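Local structure of LPXTG cell wall surface protein (Streptococcus gordonii, 4IGB) at residues L132-A137 / S268-L273; F38-P43 / G55-F60; T165-Y170 / S254-F259; T13-K18 / G311-A316. The protein is a peptidoglycan-anchored surface protein of a streptococcus, probably an adhesin, represented here by its N-terminal part with the N1 and N2 domains. All blocks are in the same frame, centred on the assembly; numbering follows the deposited sequence.

How the contacts relate
Along the chain, contact 2 closes first; contact 3 is nested inside the loop closed by contact 1, and contact 4 spans them all. Contacts 1, 2 and 4 reach one antiparallel sheet of the N1 domain, with strand 35-41 at one edge and strand 17-18, next to 268-275, at the other. Contact 3 joins strands of a second antiparallel sheet, its centre about 17 Å from that of contact 1, and the two meet where Leu273 packs on Ala166. Contacts 1 and 2, centres about 14 Å apart, touch through Leu132. Contacts 1 to 3 are thus internal to N1, whereas contact 4 joins N1 to N2, with Lys18 connecting it to contact 1.

Contact 1 of 4, residues L132-A137 / S268-L273; sequences LWESNA and SAVFGL. With NA (sodium ion), chain V.
No direct hydrogen bond joins residues 132-137 to 268-273; waters bridge the two beside an unusually tight methyl contact, Ala137 CB to Val270 CG1 at 3.4 Å. The place is the antiparallel sheet of the N1 domain, where strand 268-275 pairs with strand 137-141 and the loop before the latter folds over its neighbour. Val270 is the hub. Its CG1, anti to the backbone N (chi1 178°), lies against the Ala137 methyl and touches Glu134 CD, 3.8 Å away; the extended glutamate chain slides past the valine in the opposite direction. The other branch, CG2, approaches Trp133 CD1 obliquely at 3.7 Å, the two side chains crossing at about a right angle. Leu132 CB sits over the centre of one indole face, and the indole NE1 is held by Tyr145 and Glu139. The Glu134 carboxylate divides its duties: OE1 forms a salt bridge with Lys18, while OE2 accepts a hydrogen bond from a water whose oxygen is 2.6 Å away and which also donates to Val270 O. A second water lies 2.8 Å from Asn136 O and accepts from Leu273 N. At the start of strand 268-275, Ser268 O binds the sodium ion at 2.9 Å, a site completed by Asp186 and Glu197. Where the loop runs into strand 137-141, Ala137 CA makes a CA-H...O contact with Phe271 O at 3.1 Å.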
loop_
_atom_site.group_PDB
_atom_site.type_symbol
_atom_site.label_atom_id
_atom_site.label_comp_id
_atom_site.label_asym_id
_atom_site.label_seq_id
_atom_site.Cartn_x
_atom_site.Cartn_y
_atom_site.Cartn_z
ATOM N N LEU D 132 6.954 17.460 -6.922
ATOM C CA LEU D 132 7.987 18.358 -6.412
ATOM C C LEU D 132 9.006 17.570 -5.590
ATOM O O LEU D 132 10.216 17.756 -5.750
ATOM C CB LEU D 132 7.395 19.478 -5.546
ATOM C CG LEU D 132 6.479 20.531 -6.182
ATOM C CD1 LEU D 132 6.481 21.799 -5.347
ATOM C CD2 LEU D 132 6.915 20.842 -7.595
ATOM N N TRP D 133 8.505 16.682 -4.730
ATOM C CA TRP D 133 9.329 16.008 -3.725
ATOM C C TRP D 133 9.640 14.534 -4.011
ATOM O O TRP D 133 10.781 14.097 -3.836
ATOM C CB TRP D 133 8.672 16.138 -2.354
ATOM C CG TRP D 133 8.098 17.493 -2.134
ATOM C CD1 TRP D 133 6.786 17.806 -1.913
ATOM C CD2 TRP D 133 8.813 18.734 -2.141
ATOM N NE1 TRP D 133 6.645 19.167 -1.759
ATOM C CE2 TRP D 133 7.878 19.760 -1.898
ATOM C CE3 TRP D 133 10.158 19.080 -2.319
ATOM C CZ2 TRP D 133 8.237 21.101 -1.836
ATOM C CZ3 TRP D 133 10.518 20.419 -2.251
ATOM C CH2 TRP D 133 9.561 21.409 -2.014
ATOM N N GLU D 134 8.615 13.773 -4.394
ATOM C CA GLU D 134 8.766 12.387 -4.824
ATOM C C GLU D 134 7.961 12.211 -6.103
ATOM O O GLU D 134 7.001 12.949 -6.344
ATOM C CB GLU D 134 8.152 11.411 -3.822
ATOM C CG GLU D 134 8.678 11.385 -2.400
ATOM C CD GLU D 134 7.889 10.370 -1.561
ATOM O OE1 GLU D 134 7.118 9.582 -2.161
ATOM O OE2 GLU D 134 8.013 10.358 -0.314
ATOM N N SER D 135 8.310 11.203 -6.895
ATOM C CA SER D 135 7.468 10.816 -8.021
ATOM C C SER D 135 6.142 10.227 -7.528
ATOM O O SER D 135 6.087 9.612 -6.469
ATOM C CB SER D 135 8.190 9.787 -8.901
ATOM O OG SER D 135 9.359 10.348 -9.471
ATOM N N ASN D 136 5.074 10.427 -8.300
ATOM C CA ASN D 136 3.830 9.693 -8.096
ATOM C C ASN D 136 3.300 9.768 -6.680
ATOM O O ASN D 136 2.859 8.773 -6.113
ATOM C CB ASN D 136 4.031 8.231 -8.494
ATOM C CG ASN D 136 4.371 8.088 -9.966
ATOM O OD1 ASN D 136 5.402 7.519 -10.326
ATOM N ND2 ASN D 136 3.508 8.629 -10.825
ATOM N N ALA D 137 3.328 10.969 -6.126
ATOM C CA ALA D 137 2.989 11.161 -4.739
ATOM C C ALA D 137 1.913 12.219 -4.638
ATOM O O ALA D 137 1.656 12.944 -5.601
ATOM C CB ALA D 137 4.235 11.600 -3.964
ATOM N N SER D 268 4.009 19.469 6.225
ATOM C CA SER D 268 3.275 18.583 5.348
ATOM C C SER D 268 4.074 17.306 5.180
ATOM O O SER D 268 5.287 17.299 5.383
ATOM C CB SER D 268 3.072 19.240 3.985
ATOM O OG SER D 268 4.314 19.419 3.320
ATOM N N ALA D 269 3.386 16.234 4.812
ATOM C CA ALA D 269 4.036 14.980 4.499
ATOM C C ALA D 269 3.663 14.562 3.085
ATOM O O ALA D 269 2.657 15.022 2.537
ATOM C CB ALA D 269 3.631 13.920 5.485
ATOM N N VAL D 270 4.478 13.686 2.500
ATOM C CA VAL D 270 4.277 13.243 1.134
ATOM C C VAL D 270 4.058 11.742 1.157
ATOM O O VAL D 270 4.701 11.040 1.933
ATOM C CB VAL D 270 5.499 13.605 0.274
ATOM C CG1 VAL D 270 5.329 13.115 -1.138
ATOM C CG2 VAL D 270 5.704 15.105 0.303
ATOM N N PHE D 271 3.133 11.254 0.337
ATOM C CA PHE D 271 2.757 9.849 0.372
ATOM C C PHE D 271 2.624 9.271 -1.022
ATOM O O PHE D 271 2.269 9.972 -1.962
ATOM C CB PHE D 271 1.404 9.640 1.074
ATOM C CG PHE D 271 1.300 10.275 2.425
ATOM C CD1 PHE D 271 1.531 9.531 3.580
ATOM C CD2 PHE D 271 0.948 11.607 2.550
ATOM C CE1 PHE D 271 1.420 10.114 4.823
ATOM C CE2 PHE D 271 0.833 12.198 3.795
ATOM C CZ PHE D 271 1.067 11.457 4.931
ATOM N N GLY D 272 2.886 7.975 -1.125
ATOM C CA GLY D 272 2.538 7.200 -2.292
ATOM C C GLY D 272 1.685 6.030 -1.849
ATOM O O GLY D 272 1.522 5.775 -0.651
ATOM N N LEU D 273 1.109 5.324 -2.810
ATOM C CA LEU D 273 0.404 4.087 -2.510
ATOM C C LEU D 273 1.221 2.965 -3.124
ATOM O O LEU D 273 1.816 3.145 -4.186
ATOM C CB LEU D 273 -1.013 4.109 -3.074
ATOM C CG LEU D 273 -1.926 5.237 -2.569
ATOM C CD1 LEU D 273 -3.321 5.038 -3.164
ATOM C CD2 LEU D 273 -2.009 5.256 -1.052
HETATM NA NA NA V . 7.276 16.089 7.121
HETATM O O HOH W 1 6.802 9.498 1.819
HETATM O O HOH W 2 1.920 6.218 -5.415
#

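Contact 2 of 4, residues F38-P43 / G55-F60; sequences FHLSNP and GEMENF
Glu56 OE2 is gripped by Ser41 OG, on strand 35-41 at the edge of an antiparallel sheet in the N1 domain, and by a water. The hydrogen bond from Ser41 OG to OE2, 2.6 Å, arrives on the syn side, somewhat out of the carboxylate plane; the water also donates to Asn42 OD1. Glu56 OE1 offers its anti lone pair to His39 NE2 at 2.9 Å, with ring and carboxylate only 10° from coplanar. A bend at chi2 (-58°) curls the Glu56 chain back to reach both residues. His39 ND1 donates to Glu58 OE1, also at 2.9 Å, while Glu58 OE2 is hydrogen-bonded to Gln37 NE2. With both N-H groups engaged, the imidazole's rotation is fixed, and the two carboxylates would be expected to stabilise its protonated form. Met57 O lies over one ring face.

The buried side of the antiparallel pair carries Phe38, Leu40, Met57 and Asn59. Asn59 CB sits over one Phe38 face, offset toward the rim, while its ND2 bonds to Glu125. Met57 SD meets Leu40 CD1 at 4.2 Å, and its methyl reaches Pro43 CG. Beyond the ladder, Asn42 N donates to Gly55 O, and Gly55 N to Asn42 OD1 at 2.7 Å.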
loop_
_atom_site.group_PDB
_atom_site.type_symbol
_atom_site.label_atom_id
_atom_site.label_comp_id
_atom_site.label_asym_id
_atom_site.label_seq_id
_atom_site.Cartn_x
_atom_site.Cartn_y
_atom_site.Cartn_z
ATOM N N PHE D 38 -6.903 24.642 -7.721
ATOM C CA PHE D 38 -6.273 25.355 -8.815
ATOM C C PHE D 38 -4.915 24.782 -9.159
ATOM O O PHE D 38 -4.303 24.071 -8.355
ATOM C CB PHE D 38 -6.170 26.846 -8.495
ATOM C CG PHE D 38 -5.468 27.144 -7.198
ATOM C CD1 PHE D 38 -4.109 27.414 -7.174
ATOM C CD2 PHE D 38 -6.168 27.158 -6.002
ATOM C CE1 PHE D 38 -3.464 27.696 -5.979
ATOM C CE2 PHE D 38 -5.527 27.431 -4.812
ATOM C CZ PHE D 38 -4.177 27.703 -4.800
ATOM N N HIS D 39 -4.451 25.102 -10.360
ATOM C CA HIS D 39 -3.197 24.586 -10.872
ATOM C C HIS D 39 -2.091 25.598 -10.641
ATOM O O HIS D 39 -2.308 26.803 -10.719
ATOM C CB HIS D 39 -3.334 24.283 -12.365
ATOM C CG HIS D 39 -2.258 23.395 -12.905
ATOM N ND1 HIS D 39 -2.375 22.022 -12.941
ATOM C CD2 HIS D 39 -1.041 23.685 -13.427
ATOM C CE1 HIS D 39 -1.279 21.504 -13.467
ATOM N NE2 HIS D 39 -0.453 22.491 -13.767
ATOM N N LEU D 40 -0.905 25.101 -10.329
ATOM C CA LEU D 40 0.259 25.951 -10.176
ATOM C C LEU D 40 1.392 25.355 -10.999
ATOM O O LEU D 40 1.512 24.136 -11.125
ATOM C CB LEU D 40 0.680 26.053 -8.705
ATOM C CG LEU D 40 -0.214 26.793 -7.713
ATOM C CD1 LEU D 40 0.274 26.525 -6.305
ATOM C CD2 LEU D 40 -0.225 28.293 -7.989
ATOM N N SER D 41 2.221 26.224 -11.556
ATOM C CA SER D 41 3.343 25.797 -12.361
ATOM C C SER D 41 4.621 26.395 -11.760
ATOM O O SER D 41 4.804 27.608 -11.740
ATOM C CB SER D 41 3.116 26.228 -13.816
ATOM O OG SER D 41 4.222 25.915 -14.636
ATOM N N ASN D 42 5.490 25.529 -11.247
ATOM C CA ASN D 42 6.660 25.955 -10.483
ATOM C C ASN D 42 6.263 26.869 -9.331
ATOM O O ASN D 42 6.627 28.046 -9.314
ATOM C CB ASN D 42 7.692 26.655 -11.374
ATOM C CG ASN D 42 7.986 25.887 -12.650
ATOM O OD1 ASN D 42 8.078 24.661 -12.650
ATOM N ND2 ASN D 42 8.127 26.616 -13.751
ATOM N N PRO D 43 5.523 26.319 -8.353
ATOM C CA PRO D 43 4.945 27.108 -7.260
ATOM C C PRO D 43 5.994 27.595 -6.272
ATOM O O PRO D 43 7.045 26.964 -6.121
ATOM C CB PRO D 43 4.013 26.108 -6.574
ATOM C CG PRO D 43 4.655 24.779 -6.825
ATOM C CD PRO D 43 5.274 24.874 -8.189
ATOM N N GLY D 55 8.083 22.245 -11.377
ATOM C CA GLY D 55 7.075 21.201 -11.409
ATOM C C GLY D 55 5.661 21.741 -11.545
ATOM O O GLY D 55 5.368 22.867 -11.130
ATOM N N GLU D 56 4.785 20.937 -12.138
ATOM C CA GLU D 56 3.367 21.260 -12.247
ATOM C C GLU D 56 2.627 20.687 -11.051
ATOM O O GLU D 56 2.927 19.582 -10.600
ATOM C CB GLU D 56 2.781 20.686 -13.539
ATOM C CG GLU D 56 3.409 21.252 -14.813
ATOM C CD GLU D 56 3.273 22.771 -14.914
ATOM O OE1 GLU D 56 2.193 23.309 -14.581
ATOM O OE2 GLU D 56 4.252 23.427 -15.323
ATOM N N MET D 57 1.650 21.426 -10.545
ATOM C CA MET D 57 0.956 21.035 -9.318
ATOM C C MET D 57 -0.544 21.308 -9.390
ATOM O O MET D 57 -0.970 22.329 -9.925
ATOM C CB MET D 57 1.562 21.770 -8.114
ATOM C CG MET D 57 0.741 21.694 -6.820
ATOM S SD MET D 57 1.451 22.634 -5.433
ATOM C CE MET D 57 2.852 21.591 -4.987
ATOM N N GLU D 58 -1.338 20.384 -8.856
ATOM C CA GLU D 58 -2.757 20.635 -8.637
ATOM C C GLU D 58 -2.925 20.871 -7.146
ATOM O O GLU D 58 -2.593 20.016 -6.335
ATOM C CB GLU D 58 -3.598 19.451 -9.108
ATOM C CG GLU D 58 -5.072 19.761 -9.288
ATOM C CD GLU D 58 -5.347 20.823 -10.339
ATOM O OE1 GLU D 58 -4.497 21.053 -11.232
ATOM O OE2 GLU D 58 -6.431 21.441 -10.265
ATOM N N ASN D 59 -3.393 22.053 -6.781
ATOM C CA ASN D 59 -3.396 22.455 -5.380
ATOM C C ASN D 59 -4.808 22.615 -4.857
ATOM O O ASN D 59 -5.688 23.053 -5.586
ATOM C CB ASN D 59 -2.619 23.761 -5.197
ATOM C CG ASN D 59 -2.237 24.009 -3.757
ATOM O OD1 ASN D 59 -2.180 25.152 -3.314
ATOM N ND2 ASN D 59 -1.963 22.938 -3.017
ATOM N N PHE D 60 -5.012 22.247 -3.597
ATOM C CA PHE D 60 -6.330 22.269 -2.979
ATOM C C PHE D 60 -6.273 22.941 -1.623
ATOM O O PHE D 60 -5.507 22.529 -0.755
ATOM C CB PHE D 60 -6.872 20.853 -2.785
ATOM C CG PHE D 60 -7.045 20.097 -4.053
ATOM C CD1 PHE D 60 -8.312 19.891 -4.581
ATOM C CD2 PHE D 60 -5.945 19.571 -4.716
ATOM C CE1 PHE D 60 -8.477 19.187 -5.756
ATOM C CE2 PHE D 60 -6.102 18.862 -5.885
ATOM C CZ PHE D 60 -7.368 18.667 -6.405
HETATM O O HOH W 3 6.911 23.002 -14.591
#

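Contact 3 of 4, residues T165-Y170 / S254-F259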
loop_
_atom_site.group_PDB
_atom_site.type_symbol
_atom_site.label_atom_id
_atom_site.label_comp_id
_atom_site.label_asym_id
_atom_site.label_seq_id
_atom_site.Cartn_x
_atom_site.Cartn_y
_atom_site.Cartn_z
ATOM N N THR D 165 -9.258 8.090 3.394
ATOM C CA THR D 165 -9.356 6.679 3.059
ATOM C C THR D 165 -8.778 6.468 1.674
ATOM O O THR D 165 -9.137 7.172 0.729
ATOM C CB THR D 165 -10.811 6.152 3.124
ATOM O OG1 THR D 165 -11.316 6.293 4.458
ATOM C CG2 THR D 165 -10.857 4.681 2.747
ATOM N N ALA D 166 -7.855 5.516 1.567
ATOM C CA ALA D 166 -7.214 5.202 0.310
ATOM C C ALA D 166 -7.590 3.776 -0.047
ATOM O O ALA D 166 -7.660 2.917 0.819
ATOM C CB ALA D 166 -5.695 5.350 0.430
ATOM N N GLU D 167 -7.851 3.533 -1.325
ATOM C CA GLU D 167 -8.293 2.223 -1.777
ATOM C C GLU D 167 -7.721 1.975 -3.151
ATOM O O GLU D 167 -7.677 2.882 -3.965
ATOM C CB GLU D 167 -9.824 2.161 -1.868
ATOM C CG GLU D 167 -10.359 0.751 -2.087
ATOM C CD GLU D 167 -11.854 0.727 -2.373
ATOM O OE1 GLU D 167 -12.422 1.805 -2.653
ATOM O OE2 GLU D 167 -12.454 -0.369 -2.318
ATOM N N ILE D 168 -7.275 0.750 -3.406
ATOM C CA ILE D 168 -6.951 0.353 -4.763
ATOM C C ILE D 168 -7.957 -0.692 -5.207
ATOM O O ILE D 168 -8.427 -1.489 -4.391
ATOM C CB ILE D 168 -5.525 -0.179 -4.878
ATOM C CG1 ILE D 168 -5.281 -1.311 -3.874
ATOM C CG2 ILE D 168 -4.537 0.954 -4.635
ATOM C CD1 ILE D 168 -3.814 -1.835 -3.901
ATOM N N ARG D 169 -8.302 -0.663 -6.494
ATOM C CA ARG D 169 -9.307 -1.556 -7.053
ATOM C C ARG D 169 -8.927 -2.008 -8.448
ATOM O O ARG D 169 -8.388 -1.230 -9.233
ATOM C CB ARG D 169 -10.655 -0.842 -7.159
ATOM C CG ARG D 169 -11.398 -0.660 -5.860
ATOM C CD ARG D 169 -12.844 -0.263 -6.162
ATOM N NE ARG D 169 -13.199 0.985 -5.494
ATOM C CZ ARG D 169 -14.242 1.748 -5.815
ATOM N NH1 ARG D 169 -15.052 1.398 -6.813
ATOM N NH2 ARG D 169 -14.472 2.866 -5.137
ATOM N N TYR D 170 -9.224 -3.261 -8.768
ATOM C CA TYR D 170 -9.171 -3.691 -10.156
ATOM C C TYR D 170 -10.208 -2.886 -10.937
ATOM O O TYR D 170 -11.384 -2.877 -10.578
ATOM C CB TYR D 170 -9.471 -5.188 -10.271
ATOM C CG TYR D 170 -8.364 -6.090 -9.758
ATOM C CD1 TYR D 170 -7.045 -5.906 -10.160
ATOM C CD2 TYR D 170 -8.638 -7.108 -8.856
ATOM C CE1 TYR D 170 -6.029 -6.728 -9.688
ATOM C CE2 TYR D 170 -7.628 -7.941 -8.381
ATOM C CZ TYR D 170 -6.329 -7.743 -8.795
ATOM O OH TYR D 170 -5.333 -8.568 -8.319
ATOM N N SER D 254 -6.380 -5.442 3.731
ATOM C CA SER D 254 -7.242 -5.362 2.558
ATOM C C SER D 254 -6.657 -4.426 1.507
ATOM O O SER D 254 -5.491 -4.051 1.586
ATOM C CB SER D 254 -8.642 -4.889 2.972
ATOM O OG SER D 254 -8.615 -3.522 3.350
ATOM N N ASN D 255 -7.477 -4.053 0.528
ATOM C CA ASN D 255 -7.080 -3.143 -0.545
ATOM C C ASN D 255 -7.288 -1.700 -0.135
ATOM O O ASN D 255 -7.206 -0.786 -0.947
ATOM C CB ASN D 255 -7.871 -3.430 -1.825
ATOM C CG ASN D 255 -9.389 -3.375 -1.610
ATOM O OD1 ASN D 255 -9.916 -3.902 -0.628
ATOM N ND2 ASN D 255 -10.091 -2.740 -2.537
ATOM N N SER D 256 -7.531 -1.496 1.148
ATOM C CA SER D 256 -7.935 -0.195 1.620
ATOM C C SER D 256 -7.275 0.162 2.960
ATOM O O SER D 256 -6.857 -0.709 3.720
ATOM C CB SER D 256 -9.465 -0.179 1.752
ATOM O OG SER D 256 -9.910 1.068 2.221
ATOM N N MET D 257 -7.208 1.448 3.257
ATOM C CA MET D 257 -6.706 1.890 4.547
ATOM C C MET D 257 -7.280 3.258 4.906
ATOM O O MET D 257 -7.219 4.203 4.115
ATOM C CB MET D 257 -5.169 1.938 4.539
ATOM C CG MET D 257 -4.549 2.001 5.920
ATOM S SD MET D 257 -2.739 1.833 5.930
ATOM C CE MET D 257 -2.588 0.084 5.572
ATOM N N ASN D 258 -7.842 3.352 6.101
ATOM C CA ASN D 258 -8.290 4.631 6.636
ATOM C C ASN D 258 -7.175 5.200 7.493
ATOM O O ASN D 258 -6.939 4.723 8.608
ATOM C CB ASN D 258 -9.569 4.448 7.470
ATOM C CG ASN D 258 -10.187 5.777 7.920
ATOM O OD1 ASN D 258 -9.760 6.858 7.502
ATOM N ND2 ASN D 258 -11.202 5.694 8.775
ATOM N N PHE D 259 -6.475 6.204 6.966
ATOM C CA PHE D 259 -5.389 6.851 7.697
ATOM C C PHE D 259 -5.693 8.316 7.952
ATOM O O PHE D 259 -6.708 8.849 7.494
ATOM C CB PHE D 259 -4.058 6.717 6.947
ATOM C CG PHE D 259 -3.981 7.524 5.680
ATOM C CD1 PHE D 259 -3.328 8.748 5.658
ATOM C CD2 PHE D 259 -4.547 7.055 4.508
ATOM C CE1 PHE D 259 -3.245 9.497 4.477
ATOM C CE2 PHE D 259 -4.474 7.793 3.334
ATOM C CZ PHE D 259 -3.824 9.024 3.323
#
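Asn255 stands where strand 256-262 begins, against strand 158-170 in an antiparallel sheet of the N1 domain. Its CB packs 3.9 Å from Ile168 CG1 and also lies near Ile168 O. With CG between the backbone N and the carbonyl carbon (chi1 55°), the amide turns back toward the partner strand. CG passes Ile168 O, and at the tip ND2 donates to that same oxygen at 2.8 Å, nearly straight (164°) and in the amide plane. A second, weak bond runs from ND2 to Glu167 OE2. The backbone bond from Ile168 N to Asn255 O, 2.9 Å, continues the ladder begun by the hydrogen-bonded pair Ala166 and Met257.

At the other carboxylate oxygen of Glu167, Arg169 NE forms a salt bridge to OE1 at 3.1 Å, its hydrogen bond weak. Arg169 in turn makes a cation-pi contact with Tyr96 on the neighbouring strand 91-106. Just before strand 256-262, Ser254 OG accepts from Ser256 N in an ST turn. On the opposite side of the sheet from Glu167, the Ala166 methyl meets the edge of the Phe259 ring, CB to CE2 at 4.0 Å.

Contact 4 of 4, residues T13-K18 / G311-A316; sequences TLDIRK and GKDILA. With SO4 (sulfate ion), chain S.
The flat groups here are two carboxylates, Asp15 and Asp313, side by side and pointing the same way with planes 49° apart; their OD1 atoms come within 4.1 Å. Lys312 runs alongside Asp15: its extended chain, with CG anti to the backbone N (chi1 174°), brings CG within 3.5 Å of Asp15 CB and CE near OD1, while NZ stays 4.6 Å from OD1, beyond a salt bridge. The ammonium may still ease the proximity of the two acids, and Asp313 OD2 is occupied by Val309 N. One direct hydrogen bond crosses the contact, Asp15 N to Lys312 O at 2.8 Å, rather bent at 143°. A water adds a second link, accepting from Thr13 OG1 and donating to Gly311 O.

Beside the polar part lies an apolar patch. Leu315 CD1 meets Leu14 CD1 at 3.9 Å and Ile16 CG2 a little farther off, while Leu14 CD2 rests on the Gly311 carbonyl. Farther along, Lys18 NZ, which also pairs with Glu134 and Ser135 O, donates at 2.6 Å to O1 of a sulfate, probably from the crystallisation liquor; Lys183 and Tyr274 hold it too.

This is an interdomain contact: the loop between strands 298-305 and 321-326 of N2 meets the N1 residues leading into edge strand 17-18, beside strand 268-275, with Leu315 reaching strands 208-214 and 249-252.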
loop_
_atom_site.group_PDB
_atom_site.type_symbol
_atom_site.label_atom_id
_atom_site.label_comp_id
_atom_site.label_asym_id
_atom_site.label_seq_id
_atom_site.Cartn_x
_atom_site.Cartn_y
_atom_site.Cartn_z
ATOM N N THR D 13 15.130 1.223 0.981
ATOM C CA THR D 13 15.546 0.426 -0.173
ATOM C C THR D 13 14.649 -0.810 -0.380
ATOM O O THR D 13 15.067 -1.794 -0.986
ATOM C CB THR D 13 17.023 -0.053 -0.051
ATOM O OG1 THR D 13 17.185 -0.786 1.167
ATOM C CG2 THR D 13 18.015 1.138 -0.080
ATOM N N LEU D 14 13.431 -0.764 0.143
ATOM C CA LEU D 14 12.430 -1.788 -0.162
ATOM C C LEU D 14 12.218 -1.805 -1.664
ATOM O O LEU D 14 12.327 -0.773 -2.319
ATOM C CB LEU D 14 11.095 -1.471 0.527
ATOM C CG LEU D 14 10.992 -1.621 2.038
ATOM C CD1 LEU D 14 9.655 -1.064 2.559
ATOM C CD2 LEU D 14 11.131 -3.082 2.394
ATOM N N ASP D 15 11.902 -2.968 -2.218
ATOM C CA ASP D 15 11.645 -3.044 -3.646
ATOM C C ASP D 15 10.151 -3.273 -3.912
ATOM O O ASP D 15 9.775 -4.075 -4.760
ATOM C CB ASP D 15 12.508 -4.141 -4.282
ATOM C CG ASP D 15 12.475 -4.110 -5.811
ATOM O OD1 ASP D 15 12.684 -5.179 -6.433
ATOM O OD2 ASP D 15 12.244 -3.025 -6.388
ATOM N N ILE D 16 9.308 -2.571 -3.162
ATOM C CA ILE D 16 7.868 -2.652 -3.348
ATOM C C ILE D 16 7.474 -1.828 -4.571
ATOM O O ILE D 16 8.251 -0.994 -5.031
ATOM C CB ILE D 16 7.087 -2.196 -2.081
ATOM C CG1 ILE D 16 7.414 -0.751 -1.710
ATOM C CG2 ILE D 16 7.390 -3.100 -0.903
ATOM C CD1 ILE D 16 6.889 -0.352 -0.348
ATOM N N ARG D 17 6.282 -2.075 -5.109
ATOM C CA ARG D 17 5.823 -1.376 -6.314
ATOM C C ARG D 17 5.049 -0.102 -5.958
ATOM O O ARG D 17 3.992 -0.182 -5.332
ATOM C CB ARG D 17 4.916 -2.294 -7.147
ATOM C CG ARG D 17 4.330 -1.619 -8.400
ATOM C CD ARG D 17 2.941 -2.146 -8.785
ATOM N NE ARG D 17 2.919 -3.603 -8.911
ATOM C CZ ARG D 17 3.274 -4.274 -10.004
ATOM N NH1 ARG D 17 3.683 -3.620 -11.088
ATOM N NH2 ARG D 17 3.225 -5.604 -10.013
ATOM N N LYS D 18 5.557 1.058 -6.367
ATOM C CA LYS D 18 4.833 2.311 -6.167
ATOM C C LYS D 18 3.863 2.593 -7.320
ATOM O O LYS D 18 4.273 2.658 -8.473
ATOM C CB LYS D 18 5.818 3.470 -6.034
ATOM C CG LYS D 18 5.171 4.768 -5.608
ATOM C CD LYS D 18 6.228 5.759 -5.201
ATOM C CE LYS D 18 5.626 7.015 -4.654
ATOM N NZ LYS D 18 6.697 7.960 -4.213
ATOM N N GLY D 311 12.342 -7.945 3.245
ATOM C CA GLY D 311 13.015 -6.667 3.282
ATOM C C GLY D 311 13.289 -6.120 1.906
ATOM O O GLY D 311 13.844 -5.035 1.778
ATOM N N LYS D 312 12.906 -6.869 0.872
ATOM C CA LYS D 312 13.017 -6.373 -0.498
ATOM C C LYS D 312 11.684 -6.503 -1.253
ATOM O O LYS D 312 11.022 -5.507 -1.550
ATOM C CB LYS D 312 14.112 -7.120 -1.259
ATOM C CG LYS D 312 14.176 -6.739 -2.739
ATOM C CD LYS D 312 14.874 -7.803 -3.601
ATOM C CE LYS D 312 15.295 -7.230 -4.948
ATOM N NZ LYS D 312 16.049 -8.231 -5.757
ATOM N N ASP D 313 11.306 -7.741 -1.564
ATOM C CA ASP D 313 10.066 -8.014 -2.287
ATOM C C ASP D 313 8.865 -7.878 -1.357
ATOM O O ASP D 313 7.809 -7.391 -1.762
ATOM C CB ASP D 313 10.090 -9.427 -2.888
ATOM C CG ASP D 313 11.280 -9.656 -3.801
ATOM O OD1 ASP D 313 11.669 -8.704 -4.506
ATOM O OD2 ASP D 313 11.826 -10.786 -3.806
ATOM N N ILE D 314 9.042 -8.328 -0.116
ATOM C CA ILE D 314 8.000 -8.278 0.908
ATOM C C ILE D 314 8.571 -7.648 2.174
ATOM O O ILE D 314 9.779 -7.684 2.397
ATOM C CB ILE D 314 7.415 -9.680 1.224
ATOM C CG1 ILE D 314 8.525 -10.659 1.643
ATOM C CG2 ILE D 314 6.675 -10.226 0.011
ATOM C CD1 ILE D 314 8.009 -12.046 2.032
ATOM N N LEU D 315 7.694 -7.059 2.980
ATOM C CA LEU D 315 8.075 -6.276 4.154
ATOM C C LEU D 315 8.905 -7.052 5.170
ATOM O O LEU D 315 9.806 -6.497 5.804
ATOM C CB LEU D 315 6.816 -5.722 4.837
ATOM C CG LEU D 315 6.480 -4.248 4.563
ATOM C CD1 LEU D 315 6.901 -3.787 3.171
ATOM C CD2 LEU D 315 5.015 -3.946 4.836
ATOM N N ALA D 316 8.591 -8.333 5.330
ATOM C CA ALA D 316 9.235 -9.148 6.356
ATOM C C ALA D 316 9.089 -10.632 6.040
ATOM O O ALA D 316 8.354 -11.006 5.127
ATOM C CB ALA D 316 8.639 -8.837 7.720
HETATM S S SO4 S . 9.726 5.752 -2.996
HETATM O O1 SO4 S . 8.802 6.482 -3.846
HETATM O O2 SO4 S . 9.502 6.196 -1.629
HETATM O O3 SO4 S . 9.489 4.313 -3.088
HETATM O O4 SO4 S . 11.090 6.049 -3.419
HETATM O O HOH W 4 15.461 -3.074 2.325
#